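Local coordinates for hypothetical protein NMB0488 (Neisseria meningitidis, PDB 2GKP), which is of unknown function but is probably an immunity protein that neutralises the toxin of a contact-dependent growth inhibition system, at residues Asn19-Ile24 with Asn98-Lys102; Thr49-Gly55 with Ile155-Lys160; Phe108-Ser113 with His130-Trp136; Ile125-His130 with Ala162-Arg167. One frame throughout, in Å; residues are numbered along the deposited sequence. Where two conformers were deposited one is given.

Contact 1. Residues Asn19-Ile24 with Asn98-Lys102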
loop_
_atom_site.group_PDB
_atom_site.type_symbol
_atom_site.label_atom_id
_atom_site.label_comp_id
_atom_site.label_asym_id
_atom_site.label_seq_id
_atom_site.Cartn_x
_atom_site.Cartn_y
_atom_site.Cartn_z
ATOM N N ASN A 19 10.419 5.730 -2.684
ATOM C CA ASN A 19 11.128 6.781 -3.419
ATOM C C ASN A 19 12.592 6.757 -3.024
ATOM O O ASN A 19 13.057 5.754 -2.459
ATOM C CB ASN A 19 10.416 8.161 -3.286
ATOM C CG ASN A 19 10.482 8.771 -1.883
ATOM O OD1 ASN A 19 9.834 9.828 -1.603
ATOM N ND2 ASN A 19 11.282 8.168 -1.013
ATOM N N GLU A 20 13.332 7.819 -3.337
ATOM C CA GLU A 20 14.755 7.747 -3.048
ATOM C C GLU A 20 15.085 7.873 -1.562
ATOM O O GLU A 20 16.264 7.750 -1.186
ATOM C CB GLU A 20 15.555 8.795 -3.861
ATOM C CG GLU A 20 15.443 10.261 -3.381
ATOM C CD GLU A 20 14.122 10.937 -3.687
ATOM O OE1 GLU A 20 13.280 10.360 -4.436
ATOM O OE2 GLU A 20 13.963 12.078 -3.184
ATOM N N ARG A 21 14.081 8.129 -0.711
ATOM C CA ARG A 21 14.359 8.233 0.740
ATOM C C ARG A 21 13.766 7.124 1.587
ATOM O O ARG A 21 14.230 6.926 2.693
ATOM C CB ARG A 21 13.942 9.566 1.286
ATOM C CG ARG A 21 14.786 10.715 0.733
ATOM C CD ARG A 21 14.481 12.043 1.432
ATOM N NE ARG A 21 15.123 13.101 0.630
ATOM C CZ ARG A 21 14.853 14.406 0.687
ATOM N NH1 ARG A 21 14.030 14.883 1.612
ATOM N NH2 ARG A 21 15.437 15.208 -0.204
ATOM N N ALA A 22 12.719 6.435 1.109
ATOM C CA ALA A 22 12.029 5.513 1.986
ATOM C C ALA A 22 11.168 4.536 1.253
ATOM O O ALA A 22 10.712 4.797 0.123
ATOM C CB ALA A 22 11.134 6.295 2.957
ATOM N N LEU A 23 10.901 3.432 1.944
ATOM C CA LEU A 23 9.737 2.563 1.673
ATOM C C LEU A 23 8.584 2.987 2.593
ATOM O O LEU A 23 8.843 3.381 3.726
ATOM C CB LEU A 23 10.073 1.089 1.941
ATOM C CG LEU A 23 11.424 0.591 1.430
ATOM C CD1 LEU A 23 11.617 -0.873 1.819
ATOM C CD2 LEU A 23 11.498 0.752 -0.087
ATOM N N ILE A 24 7.345 2.957 2.088
ATOM C CA ILE A 24 6.195 3.470 2.823
ATOM C C ILE A 24 5.097 2.424 2.665
ATOM O O ILE A 24 4.557 2.229 1.580
ATOM C CB ILE A 24 5.758 4.850 2.276
ATOM C CG1 ILE A 24 6.957 5.819 2.193
ATOM C CG2 ILE A 24 4.637 5.393 3.168
ATOM C CD1 ILE A 24 6.933 6.731 1.021
ATOM N N ASN A 98 7.989 13.881 7.649
ATOM C CA ASN A 98 8.701 12.697 8.084
ATOM C C ASN A 98 9.893 12.310 7.227
ATOM O O ASN A 98 10.726 11.515 7.685
ATOM C CB ASN A 98 7.751 11.502 8.218
ATOM C CG ASN A 98 6.872 11.610 9.446
ATOM O OD1 ASN A 98 5.708 11.203 9.435
ATOM N ND2 ASN A 98 7.423 12.140 10.515
ATOM N N LEU A 99 9.991 12.881 6.020
ATOM C CA LEU A 99 11.066 12.485 5.120
ATOM C C LEU A 99 11.947 13.650 4.698
ATOM O O LEU A 99 12.853 13.444 3.889
ATOM C CB LEU A 99 10.524 11.736 3.880
ATOM C CG LEU A 99 9.891 10.374 4.207
ATOM C CD1 LEU A 99 9.321 9.814 2.917
ATOM C CD2 LEU A 99 10.933 9.440 4.760
ATOM N N GLY A 100 11.738 14.834 5.251
ATOM C CA GLY A 100 12.656 15.955 4.985
ATOM C C GLY A 100 12.376 16.747 3.706
ATOM O O GLY A 100 13.271 17.402 3.172
ATOM N N TYR A 101 11.160 16.654 3.169
ATOM C CA TYR A 101 10.810 17.371 1.931
ATOM C C TYR A 101 10.078 18.653 2.232
ATOM O O TYR A 101 9.301 18.763 3.191
ATOM C CB TYR A 101 9.900 16.522 1.035
ATOM C CG TYR A 101 10.545 15.292 0.452
ATOM C CD1 TYR A 101 11.429 15.368 -0.621
ATOM C CD2 TYR A 101 10.253 14.034 0.962
ATOM C CE1 TYR A 101 12.005 14.246 -1.161
ATOM C CE2 TYR A 101 10.854 12.909 0.444
ATOM C CZ TYR A 101 11.699 13.000 -0.631
ATOM O OH TYR A 101 12.255 11.858 -1.159
ATOM N N LYS A 102 10.386 19.658 1.418
ATOM C CA LYS A 102 9.752 20.956 1.494
ATOM C C LYS A 102 8.708 21.174 0.416
ATOM O O LYS A 102 7.923 22.122 0.516
ATOM C CB LYS A 102 10.826 22.079 1.411
ATOM C CG LYS A 102 11.863 21.897 2.517
ATOM C CD LYS A 102 11.311 22.104 3.918
ATOM C CE LYS A 102 12.303 21.683 5.019
ATOM N NZ LYS A 102 12.800 20.265 4.970
#

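Contact 2. Residues Thr49-Gly55 with Ile155-Lys160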
loop_
_atom_site.group_PDB
_atom_site.type_symbol
_atom_site.label_atom_id
_atom_site.label_comp_id
_atom_site.label_asym_id
_atom_site.label_seq_id
_atom_site.Cartn_x
_atom_site.Cartn_y
_atom_site.Cartn_z
ATOM N N THR A 49 15.854 -2.446 3.834
ATOM C CA THR A 49 15.245 -3.251 4.881
ATOM C C THR A 49 15.322 -4.709 4.492
ATOM O O THR A 49 15.129 -5.040 3.331
ATOM C CB THR A 49 13.782 -2.875 5.022
ATOM O OG1 THR A 49 13.712 -1.538 5.454
ATOM C CG2 THR A 49 13.114 -3.713 6.097
ATOM N N ASP A 50 15.582 -5.571 5.472
ATOM C CA ASP A 50 15.671 -6.967 5.150
ATOM C C ASP A 50 14.322 -7.534 4.729
ATOM O O ASP A 50 13.264 -6.990 5.083
ATOM C CB ASP A 50 16.262 -7.744 6.318
ATOM C CG ASP A 50 15.315 -7.883 7.432
ATOM O OD1 ASP A 50 15.245 -6.993 8.307
ATOM O OD2 ASP A 50 14.652 -8.941 7.447
ATOM N N ASN A 51 14.366 -8.588 3.933
ATOM C CA ASN A 51 13.126 -9.180 3.416
ATOM C C ASN A 51 12.162 -9.611 4.534
ATOM O O ASN A 51 10.958 -9.415 4.411
ATOM C CB ASN A 51 13.450 -10.331 2.498
ATOM C CG ASN A 51 14.023 -9.855 1.173
ATOM O OD1 ASN A 51 13.960 -8.671 0.881
ATOM N ND2 ASN A 51 14.558 -10.759 0.378
ATOM N N GLU A 52 12.677 -10.182 5.622
ATOM C CA GLU A 52 11.780 -10.609 6.690
ATOM C C GLU A 52 11.010 -9.424 7.319
ATOM O O GLU A 52 9.785 -9.547 7.574
ATOM C CB GLU A 52 12.551 -11.477 7.705
ATOM C CG GLU A 52 11.688 -12.355 8.609
ATOM C CD GLU A 52 11.155 -11.576 9.792
ATOM O OE1 GLU A 52 11.755 -10.530 10.091
ATOM O OE2 GLU A 52 10.157 -11.993 10.431
ATOM N N THR A 53 11.659 -8.266 7.491
ATOM C CA THR A 53 10.999 -7.102 8.069
ATOM C C THR A 53 9.986 -6.552 7.053
ATOM O O THR A 53 8.880 -6.148 7.426
ATOM C CB THR A 53 12.034 -5.987 8.473
ATOM O OG1 THR A 53 12.954 -6.537 9.428
ATOM C CG2 THR A 53 11.343 -4.789 9.112
ATOM N N LEU A 54 10.358 -6.523 5.785
ATOM C CA LEU A 54 9.464 -5.997 4.764
ATOM C C LEU A 54 8.222 -6.911 4.635
ATOM O O LEU A 54 7.072 -6.423 4.643
ATOM C CB LEU A 54 10.194 -5.900 3.424
ATOM C CG LEU A 54 9.387 -5.401 2.205
ATOM C CD1 LEU A 54 8.692 -4.049 2.550
ATOM C CD2 LEU A 54 10.205 -5.346 0.923
ATOM N N GLY A 55 8.435 -8.224 4.571
ATOM C CA GLY A 55 7.282 -9.160 4.535
ATOM C C GLY A 55 6.362 -9.043 5.755
ATOM O O GLY A 55 5.109 -8.944 5.641
ATOM N N ILE A 155 7.882 -13.397 1.116
ATOM C CA ILE A 155 6.994 -12.305 0.753
ATOM C C ILE A 155 7.795 -11.018 0.515
ATOM O O ILE A 155 7.564 -10.320 -0.486
ATOM C CB ILE A 155 5.856 -12.192 1.773
ATOM C CG1 ILE A 155 5.005 -13.472 1.696
ATOM C CG2 ILE A 155 4.988 -10.973 1.470
ATOM C CD1 ILE A 155 4.046 -13.632 2.841
ATOM N N GLY A 156 8.759 -10.718 1.384
ATOM C CA GLY A 156 9.621 -9.542 1.200
ATOM C C GLY A 156 10.372 -9.583 -0.114
ATOM O O GLY A 156 10.454 -8.549 -0.819
ATOM N N ALA A 157 10.895 -10.759 -0.480
ATOM C CA ALA A 157 11.565 -10.917 -1.767
ATOM C C ALA A 157 10.623 -10.607 -2.934
ATOM O O ALA A 157 11.018 -9.958 -3.940
ATOM C CB ALA A 157 12.251 -12.319 -1.920
ATOM N N GLY A 158 9.389 -11.089 -2.844
ATOM C CA GLY A 158 8.454 -10.868 -3.930
ATOM C C GLY A 158 8.025 -9.410 -3.975
ATOM O O GLY A 158 7.795 -8.863 -5.047
ATOM N N LEU A 159 7.976 -8.749 -2.830
ATOM C CA LEU A 159 7.674 -7.306 -2.826
ATOM C C LEU A 159 8.750 -6.502 -3.532
ATOM O O LEU A 159 8.445 -5.589 -4.326
ATOM C CB LEU A 159 7.493 -6.782 -1.398
ATOM C CG LEU A 159 6.237 -7.377 -0.740
ATOM C CD1 LEU A 159 6.364 -7.395 0.776
ATOM C CD2 LEU A 159 5.044 -6.560 -1.170
ATOM N N LYS A 160 10.013 -6.822 -3.227
ATOM C CA LYS A 160 11.132 -6.113 -3.841
ATOM C C LYS A 160 11.170 -6.388 -5.346
ATOM O O LYS A 160 11.487 -5.492 -6.148
ATOM C CB LYS A 160 12.443 -6.540 -3.157
ATOM C CG LYS A 160 12.539 -5.943 -1.780
ATOM C CD LYS A 160 13.939 -6.097 -1.193
ATOM C CE LYS A 160 13.982 -5.764 0.292
ATOM N NZ LYS A 160 15.369 -6.014 0.868
#

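Contact 3. Residues Phe108-Ser113 with His130-Trp136. With EDO (1,2-ethanediol), chain C.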
loop_
_atom_site.group_PDB
_atom_site.type_symbol
_atom_site.label_atom_id
_atom_site.label_comp_id
_atom_site.label_asym_id
_atom_site.label_seq_id
_atom_site.Cartn_x
_atom_site.Cartn_y
_atom_site.Cartn_z
ATOM N N PHE A 108 7.117 13.302 -4.418
ATOM C CA PHE A 108 6.527 12.374 -5.337
ATOM C C PHE A 108 7.381 12.041 -6.546
ATOM O O PHE A 108 7.102 11.047 -7.209
ATOM C CB PHE A 108 5.154 12.863 -5.806
ATOM C CG PHE A 108 4.077 12.772 -4.753
ATOM C CD1 PHE A 108 3.580 11.530 -4.369
ATOM C CD2 PHE A 108 3.586 13.915 -4.134
ATOM C CE1 PHE A 108 2.570 11.443 -3.403
ATOM C CE2 PHE A 108 2.617 13.834 -3.196
ATOM C CZ PHE A 108 2.088 12.621 -2.830
ATOM N N LYS A 109 8.384 12.877 -6.843
ATOM C CA LYS A 109 9.095 12.771 -8.126
ATOM C C LYS A 109 9.464 11.347 -8.537
ATOM O O LYS A 109 9.203 10.948 -9.690
ATOM C CB LYS A 109 10.345 13.679 -8.176
ATOM C CG LYS A 109 10.927 13.776 -9.574
ATOM C CD LYS A 109 12.258 14.516 -9.653
ATOM C CE LYS A 109 12.852 14.324 -11.038
ATOM N NZ LYS A 109 13.524 13.009 -11.133
ATOM N N ASN A 110 10.054 10.598 -7.611
ATOM C CA ASN A 110 10.572 9.266 -7.936
ATOM C C ASN A 110 9.796 8.161 -7.244
ATOM O O ASN A 110 10.323 7.037 -7.057
ATOM C CB ASN A 110 12.040 9.169 -7.551
ATOM C CG ASN A 110 12.875 10.244 -8.231
ATOM O OD1 ASN A 110 12.851 10.367 -9.452
ATOM N ND2 ASN A 110 13.629 11.011 -7.451
HETATM N N MSE A 111 8.565 8.488 -6.828
HETATM C CA MSE A 111 7.788 7.544 -6.025
HETATM C C MSE A 111 7.146 6.474 -6.913
HETATM O O MSE A 111 6.351 6.769 -7.792
HETATM C CB MSE A 111 6.756 8.251 -5.154
HETATM C CG MSE A 111 6.058 7.319 -4.193
HETATM SE SE MSE A 111 4.773 8.247 -3.083
HETATM C CE MSE A 111 5.978 9.187 -1.888
HETATM N N MSE A 112 7.532 5.227 -6.651
HETATM C CA MSE A 112 6.909 4.066 -7.272
HETATM C C MSE A 112 5.862 3.475 -6.335
HETATM O O MSE A 112 5.893 3.727 -5.117
HETATM C CB MSE A 112 7.997 3.023 -7.595
HETATM C CG MSE A 112 9.164 3.605 -8.409
HETATM SE SE MSE A 112 8.548 4.097 -10.217
HETATM C CE MSE A 112 10.114 3.877 -11.255
ATOM N N SER A 113 4.960 2.660 -6.889
ATOM C CA SER A 113 3.862 2.119 -6.080
ATOM C C SER A 113 3.504 0.677 -6.458
ATOM O O SER A 113 3.305 0.377 -7.626
ATOM C CB SER A 113 2.609 2.968 -6.316
ATOM O OG SER A 113 1.611 2.603 -5.361
ATOM N N HIS A 130 4.174 5.035 -12.851
ATOM C CA HIS A 130 4.000 6.358 -12.257
ATOM C C HIS A 130 3.626 7.330 -13.373
ATOM O O HIS A 130 4.442 8.113 -13.880
ATOM C CB HIS A 130 5.297 6.760 -11.572
ATOM C CG HIS A 130 5.162 7.981 -10.732
ATOM N ND1 HIS A 130 6.259 8.630 -10.218
ATOM C CD2 HIS A 130 4.073 8.643 -10.263
ATOM C CE1 HIS A 130 5.850 9.661 -9.494
ATOM N NE2 HIS A 130 4.529 9.694 -9.511
ATOM N N VAL A 131 2.354 7.282 -13.745
ATOM C CA VAL A 131 1.853 7.956 -14.920
ATOM C C VAL A 131 1.679 9.458 -14.729
ATOM O O VAL A 131 1.838 10.239 -15.667
ATOM C CB VAL A 131 0.518 7.300 -15.388
ATOM C CG1 VAL A 131 -0.538 7.320 -14.277
ATOM C CG2 VAL A 131 -0.063 7.991 -16.609
ATOM N N LYS A 132 1.304 9.878 -13.520
ATOM C CA LYS A 132 1.140 11.283 -13.246
ATOM C C LYS A 132 1.877 11.589 -11.966
ATOM O O LYS A 132 2.215 10.668 -11.241
ATOM C CB LYS A 132 -0.342 11.615 -13.092
ATOM C CG LYS A 132 -1.105 11.626 -14.409
ATOM C CD LYS A 132 -2.520 12.159 -14.345
ATOM C CE LYS A 132 -3.117 12.047 -15.758
ATOM N NZ LYS A 132 -4.586 12.466 -15.661
ATOM N N LEU A 133 2.051 12.874 -11.654
ATOM C CA LEU A 133 2.845 13.258 -10.511
ATOM C C LEU A 133 2.425 12.478 -9.251
ATOM O O LEU A 133 3.252 11.927 -8.520
ATOM C CB LEU A 133 2.816 14.811 -10.315
ATOM C CG LEU A 133 3.234 15.692 -11.554
ATOM C CD1 LEU A 133 2.841 17.201 -11.535
ATOM C CD2 LEU A 133 4.731 15.521 -11.941
ATOM N N GLU A 134 1.117 12.410 -9.005
ATOM C CA GLU A 134 0.572 11.766 -7.798
ATOM C C GLU A 134 -0.384 10.618 -8.128
ATOM O O GLU A 134 -1.385 10.394 -7.419
ATOM C CB GLU A 134 -0.103 12.795 -6.880
ATOM C CG GLU A 134 0.893 13.922 -6.521
ATOM C CD GLU A 134 0.353 14.989 -5.583
ATOM O OE1 GLU A 134 -0.656 14.781 -4.888
ATOM O OE2 GLU A 134 0.954 16.089 -5.555
ATOM N N ALA A 135 -0.121 9.886 -9.194
ATOM C CA ALA A 135 -0.980 8.753 -9.552
ATOM C C ALA A 135 -0.234 7.646 -10.261
ATOM O O ALA A 135 0.752 7.893 -10.920
ATOM C CB ALA A 135 -2.150 9.223 -10.370
ATOM N N TRP A 136 -0.731 6.423 -10.088
ATOM C CA TRP A 136 -0.079 5.223 -10.585
ATOM C C TRP A 136 -1.121 4.350 -11.231
ATOM O O TRP A 136 -2.211 4.178 -10.647
ATOM C CB TRP A 136 0.543 4.459 -9.393
ATOM C CG TRP A 136 1.593 5.281 -8.694
ATOM C CD1 TRP A 136 2.943 5.284 -8.999
ATOM C CD2 TRP A 136 1.410 6.246 -7.655
ATOM N NE1 TRP A 136 3.600 6.151 -8.176
ATOM C CE2 TRP A 136 2.695 6.779 -7.355
ATOM C CE3 TRP A 136 0.294 6.689 -6.928
ATOM C CZ2 TRP A 136 2.895 7.766 -6.385
ATOM C CZ3 TRP A 136 0.482 7.672 -5.953
ATOM C CH2 TRP A 136 1.782 8.209 -5.703
HETATM C C1 EDO C . 0.143 -0.844 -8.233
HETATM O O1 EDO C . -0.680 -1.559 -9.173
HETATM C C2 EDO C . -0.363 0.599 -8.133
HETATM O O2 EDO C . -0.188 1.223 -6.855
HETATM O O HOH W 1 8.729 7.550 -10.221
#

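Contact 4. Residues Ile125-His130 with Ala162-Arg167. With EDO (1,2-ethanediol), chain C.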
loop_
_atom_site.group_PDB
_atom_site.type_symbol
_atom_site.label_atom_id
_atom_site.label_comp_id
_atom_site.label_asym_id
_atom_site.label_seq_id
_atom_site.Cartn_x
_atom_site.Cartn_y
_atom_site.Cartn_z
ATOM N N ILE A 125 0.658 -9.308 -5.977
ATOM C CA ILE A 125 1.527 -8.152 -5.710
ATOM C C ILE A 125 1.783 -7.474 -7.056
ATOM O O ILE A 125 2.433 -8.048 -7.919
ATOM C CB ILE A 125 2.843 -8.571 -5.013
ATOM C CG1 ILE A 125 2.569 -9.443 -3.753
ATOM C CG2 ILE A 125 3.679 -7.365 -4.680
ATOM C CD1 ILE A 125 3.850 -10.141 -3.158
ATOM N N SER A 126 1.235 -6.278 -7.231
ATOM C CA SER A 126 1.148 -5.671 -8.565
ATOM C C SER A 126 1.974 -4.406 -8.663
ATOM O O SER A 126 1.771 -3.472 -7.886
ATOM C CB SER A 126 -0.289 -5.274 -8.872
ATOM O OG SER A 126 -1.156 -6.406 -8.907
ATOM N N PRO A 127 2.879 -4.360 -9.641
ATOM C CA PRO A 127 3.660 -3.148 -9.900
ATOM C C PRO A 127 2.793 -2.123 -10.638
ATOM O O PRO A 127 1.625 -2.389 -10.935
ATOM C CB PRO A 127 4.791 -3.666 -10.793
ATOM C CG PRO A 127 4.124 -4.793 -11.548
ATOM C CD PRO A 127 3.212 -5.454 -10.570
ATOM N N SER A 128 3.352 -0.978 -10.971
ATOM C CA SER A 128 2.569 0.080 -11.632
ATOM C C SER A 128 3.483 0.969 -12.414
ATOM O O SER A 128 4.706 0.891 -12.287
ATOM C CB SER A 128 1.817 0.933 -10.609
ATOM O OG SER A 128 2.725 1.699 -9.838
ATOM N N ARG A 129 2.856 1.818 -13.225
ATOM C CA ARG A 129 3.519 2.946 -13.891
ATOM C C ARG A 129 3.154 4.255 -13.173
ATOM O O ARG A 129 1.964 4.566 -12.943
ATOM C CB ARG A 129 3.065 3.030 -15.382
ATOM C CG ARG A 129 3.345 4.383 -16.063
ATOM C CD ARG A 129 4.834 4.699 -16.280
ATOM N NE ARG A 129 4.884 5.998 -16.918
ATOM C CZ ARG A 129 5.840 6.911 -16.745
ATOM N NH1 ARG A 129 6.891 6.670 -15.997
ATOM N NH2 ARG A 129 5.721 8.093 -17.327
ATOM N N HIS A 130 4.174 5.035 -12.851
ATOM C CA HIS A 130 4.000 6.358 -12.257
ATOM C C HIS A 130 3.626 7.330 -13.373
ATOM O O HIS A 130 4.442 8.113 -13.880
ATOM C CB HIS A 130 5.297 6.760 -11.572
ATOM C CG HIS A 130 5.162 7.981 -10.732
ATOM N ND1 HIS A 130 6.259 8.630 -10.218
ATOM C CD2 HIS A 130 4.073 8.643 -10.263
ATOM C CE1 HIS A 130 5.850 9.661 -9.494
ATOM N NE2 HIS A 130 4.529 9.694 -9.511
ATOM N N ALA A 162 8.514 -7.037 -7.217
ATOM C CA ALA A 162 7.480 -6.247 -7.846
ATOM C C ALA A 162 7.901 -4.779 -7.951
ATOM O O ALA A 162 7.625 -4.137 -8.968
ATOM C CB ALA A 162 6.160 -6.372 -7.085
ATOM N N LEU A 163 8.528 -4.230 -6.905
ATOM C CA LEU A 163 9.020 -2.850 -6.982
ATOM C C LEU A 163 9.995 -2.689 -8.168
ATOM O O LEU A 163 9.957 -1.677 -8.902
ATOM C CB LEU A 163 9.652 -2.454 -5.645
ATOM C CG LEU A 163 10.388 -1.135 -5.682
ATOM C CD1 LEU A 163 9.363 -0.095 -5.873
ATOM C CD2 LEU A 163 11.098 -0.915 -4.348
ATOM N N SER A 164 10.877 -3.683 -8.371
ATOM C CA SER A 164 11.822 -3.614 -9.495
ATOM C C SER A 164 11.154 -3.562 -10.866
ATOM O O SER A 164 11.740 -3.114 -11.857
ATOM C CB SER A 164 12.844 -4.775 -9.422
ATOM O OG SER A 164 12.271 -5.969 -9.901
ATOM N N ARG A 165 9.907 -4.014 -10.923
ATOM C CA ARG A 165 9.118 -4.000 -12.145
ATOM C C ARG A 165 8.322 -2.692 -12.351
ATOM O O ARG A 165 7.751 -2.479 -13.434
ATOM C CB ARG A 165 8.165 -5.210 -12.177
ATOM C CG ARG A 165 8.937 -6.530 -12.303
ATOM C CD ARG A 165 7.974 -7.712 -12.248
ATOM N NE ARG A 165 8.671 -8.983 -12.331
ATOM C CZ ARG A 165 8.066 -10.157 -12.179
ATOM N NH1 ARG A 165 6.759 -10.209 -11.892
ATOM N NH2 ARG A 165 8.781 -11.261 -12.255
ATOM N N CYS A 166 8.309 -1.805 -11.360
ATOM C CA CYS A 166 7.598 -0.551 -11.516
ATOM C C CYS A 166 8.320 0.353 -12.487
ATOM O O CYS A 166 9.526 0.241 -12.666
ATOM C CB CYS A 166 7.494 0.150 -10.155
ATOM S SG CYS A 166 6.297 -0.635 -9.026
ATOM N N ARG A 167 7.585 1.242 -13.141
ATOM C CA ARG A 167 8.139 2.137 -14.152
ATOM C C ARG A 167 7.557 3.506 -13.985
ATOM O O ARG A 167 6.623 3.693 -13.186
ATOM C CB ARG A 167 7.811 1.609 -15.535
ATOM C CG ARG A 167 8.539 0.310 -15.896
ATOM C CD ARG A 167 10.070 0.489 -15.939
ATOM N NE ARG A 167 10.768 -0.732 -16.365
ATOM C CZ ARG A 167 11.222 -1.675 -15.532
ATOM N NH1 ARG A 167 11.049 -1.564 -14.216
ATOM N NH2 ARG A 167 11.840 -2.754 -16.028
ATOM O OXT ARG A 167 8.033 4.442 -14.656
HETATM C C1 EDO C . 0.143 -0.844 -8.233
HETATM O O1 EDO C . -0.680 -1.559 -9.173
HETATM C C2 EDO C . -0.363 0.599 -8.133
HETATM O O2 EDO C . -0.188 1.223 -6.855
#

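Contact 1. Residues Asn19-Ile24 with Asn98-Lys102
Arg21 and Tyr101 form a parallel stack: the guanidinium lies flat on the phenol ring with the planes 2° apart, and Arg21 CZ stands 3.8 Å from the centroid of the Tyr101 ring, over its face, which meets the definition of a cation-pi pair. The Arg21 chain runs extended from CG to NE, and this straight reach carries the charged group past the phenol oxygen and on to the ring. Near its own plane, the same guanidinium donates from Arg21 NH1 to Leu99 O at 2.9 Å, a bond of 165° at the hydrogen, so its face and its edge are both engaged. Gly100, with positive phi, takes the chain out of helix 81-99 here. At the far end of the ring, Tyr101 OH donates to Glu20 OE2 at 2.7 Å, meeting the carboxylate from above its plane. Glu20 bends at chi2 (-74°) to bring that oxygen back, and its OE1 bonds to Asn110 ND2. Beside these polar groups, Ala22 CB packs on Leu99 CD2 at 3.6 Å. With a carbonyl at the edge of the cation, an aromatic ring over its face and a carboxylate on the phenol, the chemistry probably limits how the Arg21 guanidinium can turn.

Contact 2. Residues Thr49-Gly55 with Ile155-Lys160
Lys160 and Asn51 bury the most surface here, with Leu54 close behind. The Lys160 chain is extended beyond CG, every torsion from chi2 to chi4 near 180°, which takes NZ across to the turn preceding helix 51-63. There Lys160 NZ donates to Thr49 O at 2.7 Å, nearly in line with the carbonyl bond (165° at the oxygen). Asn51 flanks this reach: its OD1 lies 3.0 Å from Lys160 CE, while Asn51 ND2 rests on Ala157 CB at 3.6 Å. The frame is a near-perpendicular crossing of two helices, segments 51-55 and 155-160 making an angle of 86° with their axes only 7.5 Å apart. The helices come closest at two glycines: the CA atoms of Gly55 and Gly156 are 4.1 Å apart with no side chain between them, and Gly156 CA makes a CA-H...O contact of 3.5 Å with Asn51 O. Asp50 caps the N-terminus of helix 51-63, its side chain accepting from Thr53 N. On the buried side, Leu54 has CG opposite its backbone N (chi1 178°), and Leu54 CD2 thereby reaches both Lys160 CG at 3.6 Å and Leu159 CB at 3.8 Å. Leu159 continues this apolar layer to Val58 of helix 51-63 and to Ile125 on strand 122-132.

Contact 3. Residues Phe108-Ser113 with His130-Trp136
Phe108 opens the contact by receiving Glu134 over one face of its ring: Glu134 CG lies 3.7 Å from the ring centroid, 16° off the normal, a CH-pi contact, and the carboxylate continues across the ring with its plane turned only 17° from it. The acid ends are held beyond the pair, OE1 by Tyr88 and OE2 in a salt bridge with Arg104. Trp136 also meets the Phe108 ring, its CH2 4.0 Å from Phe108 CD1. From Phe108 to Met111 the chain makes a type I turn, against which the His130 imidazole is placed; His130 NE2 donates to Leu133 O at 2.8 Å, fixing the ring rotation, and ND1 bonds to a water. Met111, a selenomethionine, has its carbonyl O over one face of that imidazole. The same oxygen accepts from Trp136 NE1 at 2.8 Å, in the indole plane and nearly straight (167°), the donor standing above the carbonyl plane. Met111 SE meets the indole obliquely, 3.8 Å from Trp136 CZ2, in a Met-aromatic contact. Finally Ser113 CB sits over the five-membered ring of Trp136, 3.5 Å from its centroid. The whole lies where the hairpin of strands 112-119 and 122-132 is joined, at a classic beta bulge, by strand 135-138, with helix 81-99 covering Phe108 through Tyr88 and Val92 and Met111 through Leu95.

Contact 4. Residues Ile125-His130 with Ala162-Arg167
Ser128 and Arg167 join the two backbones by a bond from Arg167 N to Ser128 O of 3.0 Å, in the carbonyl plane and 164° at the hydrogen. Two residues on, His130 N donates to Arg167 O at 2.8 Å, and the two bonds make a parallel-type bridge, Arg167 lying between the bonding groups of Ser128 and His130. The CA atoms of Arg129 and Arg167 are 4.7 Å apart, and Arg129 CA adds a CA-H...O contact to Arg167 O.

The C-terminal carboxylate is gripped on its second oxygen as well: Arg129 NH1 forms a salt bridge to Arg167 OXT at 2.8 Å, with the acceptor near the guanidinium plane. A bend at chi2 (68°) in the Arg129 chain turns the group back to this position. The Arg167 guanidinium, in contrast, folds over its own segment, NH1 donating to both Ser164 O and Cys166 O. Cys166 SG lies 3.8 Å from Pro127 CB and accepts a weak bond from Ser128 N, while Ser128 OG is taken by Ser113 O. Pro127 CB also touches Ala162 O at 3.4 Å, and Ile125 CG2 meets Ala162 CB at 3.6 Å, an apolar pair extended by Val114 and Leu146 around Ile125 and by Val144 against Ala162. An ethanediol, probably from the crystallisation liquor, donates to Pro127 O.

This geometry is that of a helix packed on an antiparallel sheet, with a C-terminal tail running parallel to strand 122-132 and held there by main-chain bonds and a carboxylate-arginine salt bridge.

Overall arrangement
The four contacts all bear on one antiparallel sheet or the helices packed around it. Contacts 3 and 4 have centres about 11 Å apart, share His130 and strand 122-132, and both touch the ethanediol; Ser113 O to Ser128 OG bridges them. Contact 1, about 13 Å from contact 3 between centres, ties the end of helix 81-99 to the turn leading into strand 23-30. The centres of contacts 2 and 4 are about 15 Å apart, and both use helix 152-164. Along the chain, contact 1 closes before contact 3 opens, contact 3 is nested within contact 2, and contacts 2 and 4 interlock; through these two the C-terminal helix and tail hold both helix 51-63 and strand 122-132.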